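Local coordinates for protein betainyl-CoA thiolase (Pseudomonas putida, PDB 2HLJ) that probably acts on acyl-CoA thioesters such as betainyl-CoA, as a hotdog-fold thioesterase or acyltransferase, at residues A[29-34]-A[74-79]. Residues are numbered along the deposited sequence; the frame is centred on the assembly and turned at random.
Sequences LLIFSY and TEVWVQ
V78 sets its two methyls against I31 and F32, and these carry most of the contact between 29-34 and 74-79. The bond from CA to CB of V78 points toward the helix, and at CB the chain forks. CG1, anti to the backbone N (chi1 -172°), goes to the F32 ring, 3.7 Å from F32 CD1 and 4.0 Å from F32 CE1; it comes at the ring obliquely, beside the CD1-CE1 bond. CG2 turns to the other neighbour and lies 3.5 Å from I31 CG2, tighter than usual for two methyls, while F32 CD1 is 4.0 Å from the same V78 CG2. F32 CD1 thus touches both methyls, while I31 meets only CG2.

On the helix, I31 splits its work in the same way. Its CG2 takes V78, whereas the longer branch, CG1 beside the backbone N (chi1 -67°), carries CD1 along to V76, where I31 CD1 and V76 CG2 stand 4.3 Å apart. The ring of F32 has a further neighbour in H94, whose ring lies nearly parallel to it. W77 and Q79 turn to the other side of the strand, and there W77 NE1 donates a nearly straight hydrogen bond to Q79 OE1, 3.0 Å long.

This is the hotdog arrangement, a long helix wrapped by a curved antiparallel sheet, with the segment axes 9.0 Å apart and inclined at 56°. All four touching residues are buried and apolar, which implies that between these two segments the grip is apolar packing, with no directional bond across it.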
loop_
_atom_site.group_PDB
_atom_site.type_symbol
_atom_site.label_atom_id
_atom_site.label_comp_id
_atom_site.label_asym_id
_atom_site.label_seq_id
_atom_site.Cartn_x
_atom_site.Cartn_y
_atom_site.Cartn_z
ATOM N N LEU A 29 3.116 -0.396 -4.734
ATOM C CA LEU A 29 3.668 -0.773 -3.422
ATOM C C LEU A 29 4.619 -1.967 -3.468
ATOM O O LEU A 29 5.586 -1.986 -2.727
ATOM C CB LEU A 29 2.568 -0.974 -2.367
ATOM C CG LEU A 29 2.978 -0.828 -0.899
ATOM C CD1 LEU A 29 3.341 0.628 -0.502
ATOM C CD2 LEU A 29 1.836 -1.326 0.024
ATOM N N LEU A 30 4.379 -2.948 -4.346
ATOM C CA LEU A 30 5.330 -4.028 -4.539
ATOM C C LEU A 30 6.695 -3.546 -5.023
ATOM O O LEU A 30 7.748 -3.990 -4.516
ATOM C CB LEU A 30 4.778 -5.111 -5.500
ATOM C CG LEU A 30 5.684 -6.325 -5.626
ATOM C CD1 LEU A 30 5.906 -6.995 -4.277
ATOM C CD2 LEU A 30 5.164 -7.342 -6.662
ATOM N N ILE A 31 6.686 -2.664 -6.018
ATOM C CA ILE A 31 7.922 -2.061 -6.541
ATOM C C ILE A 31 8.643 -1.329 -5.422
ATOM O O ILE A 31 9.841 -1.487 -5.237
ATOM C CB ILE A 31 7.615 -1.070 -7.702
ATOM C CG1 ILE A 31 7.074 -1.806 -8.913
ATOM C CG2 ILE A 31 8.827 -0.200 -8.027
ATOM C CD1 ILE A 31 6.334 -0.893 -9.855
ATOM N N PHE A 32 7.916 -0.554 -4.625
ATOM C CA PHE A 32 8.543 0.048 -3.450
ATOM C C PHE A 32 9.084 -0.964 -2.405
ATOM O O PHE A 32 10.137 -0.720 -1.798
ATOM C CB PHE A 32 7.596 1.053 -2.764
ATOM C CG PHE A 32 7.233 2.262 -3.586
ATOM C CD1 PHE A 32 8.109 2.842 -4.496
ATOM C CD2 PHE A 32 6.023 2.923 -3.327
ATOM C CE1 PHE A 32 7.754 3.995 -5.186
ATOM C CE2 PHE A 32 5.643 4.014 -4.058
ATOM C CZ PHE A 32 6.515 4.587 -4.961
ATOM N N SER A 33 8.407 -2.101 -2.215
ATOM C CA SER A 33 8.871 -3.167 -1.276
ATOM C C SER A 33 10.212 -3.731 -1.714
ATOM O O SER A 33 11.101 -3.969 -0.896
ATOM C CB SER A 33 7.852 -4.329 -1.190
ATOM O OG SER A 33 7.966 -5.098 0.018
ATOM N N TYR A 34 10.322 -3.988 -3.001
ATOM C CA TYR A 34 11.561 -4.450 -3.584
ATOM C C TYR A 34 12.638 -3.390 -3.411
ATOM O O TYR A 34 13.766 -3.718 -3.151
ATOM C CB TYR A 34 11.395 -4.763 -5.049
ATOM C CG TYR A 34 10.529 -5.963 -5.384
ATOM C CD1 TYR A 34 10.385 -7.040 -4.505
ATOM C CD2 TYR A 34 9.908 -6.043 -6.615
ATOM C CE1 TYR A 34 9.594 -8.140 -4.842
ATOM C CE2 TYR A 34 9.148 -7.139 -6.967
ATOM C CZ TYR A 34 8.983 -8.182 -6.083
ATOM O OH TYR A 34 8.198 -9.264 -6.454
ATOM N N THR A 74 6.226 0.420 -19.255
ATOM C CA THR A 74 6.921 1.565 -18.783
ATOM C C THR A 74 8.135 1.146 -17.941
ATOM O O THR A 74 8.022 0.266 -17.051
ATOM C CB THR A 74 5.991 2.452 -17.962
ATOM O OG1 THR A 74 4.846 2.803 -18.755
ATOM C CG2 THR A 74 6.710 3.718 -17.551
ATOM N N GLU A 75 9.293 1.753 -18.242
ATOM C CA GLU A 75 10.507 1.572 -17.441
ATOM C C GLU A 75 10.454 2.567 -16.305
ATOM O O GLU A 75 10.400 3.755 -16.540
ATOM C CB GLU A 75 11.755 1.808 -18.284
ATOM C CG GLU A 75 11.909 0.754 -19.395
ATOM C CD GLU A 75 12.786 1.228 -20.575
ATOM O OE1 GLU A 75 12.362 2.145 -21.326
ATOM O OE2 GLU A 75 13.875 0.648 -20.764
ATOM N N VAL A 76 10.473 2.071 -15.081
ATOM C CA VAL A 76 10.333 2.928 -13.927
ATOM C C VAL A 76 11.480 2.669 -12.969
ATOM O O VAL A 76 12.105 1.613 -13.010
ATOM C CB VAL A 76 8.955 2.733 -13.197
ATOM C CG1 VAL A 76 7.774 3.120 -14.113
ATOM C CG2 VAL A 76 8.789 1.302 -12.606
ATOM N N TRP A 77 11.735 3.639 -12.101
ATOM C CA TRP A 77 12.706 3.491 -11.034
ATOM C C TRP A 77 12.207 4.127 -9.755
ATOM O O TRP A 77 11.348 5.024 -9.772
ATOM C CB TRP A 77 14.089 4.090 -11.416
ATOM C CG TRP A 77 14.191 5.558 -11.517
ATOM C CD1 TRP A 77 14.429 6.444 -10.489
ATOM C CD2 TRP A 77 14.123 6.343 -12.709
ATOM N NE1 TRP A 77 14.491 7.722 -10.984
ATOM C CE2 TRP A 77 14.290 7.687 -12.337
ATOM C CE3 TRP A 77 13.908 6.041 -14.063
ATOM C CZ2 TRP A 77 14.245 8.733 -13.264
ATOM C CZ3 TRP A 77 13.883 7.080 -14.974
ATOM C CH2 TRP A 77 14.028 8.407 -14.565
ATOM N N VAL A 78 12.791 3.673 -8.643
ATOM C CA VAL A 78 12.466 4.204 -7.327
ATOM C C VAL A 78 13.578 5.058 -6.796
ATOM O O VAL A 78 14.734 4.656 -6.840
ATOM C CB VAL A 78 12.209 3.047 -6.315
ATOM C CG1 VAL A 78 11.692 3.583 -5.007
ATOM C CG2 VAL A 78 11.254 2.047 -6.902
ATOM N N GLN A 79 13.221 6.235 -6.261
ATOM C CA GLN A 79 14.141 7.039 -5.467
ATOM C C GLN A 79 13.772 6.901 -3.996
ATOM O O GLN A 79 12.613 6.797 -3.647
ATOM C CB GLN A 79 14.105 8.522 -5.912
ATOM C CG GLN A 79 14.846 8.668 -7.242
ATOM C CD GLN A 79 14.748 10.010 -7.900
ATOM O OE1 GLN A 79 14.910 10.079 -9.101
ATOM N NE2 GLN A 79 14.471 11.077 -7.142
#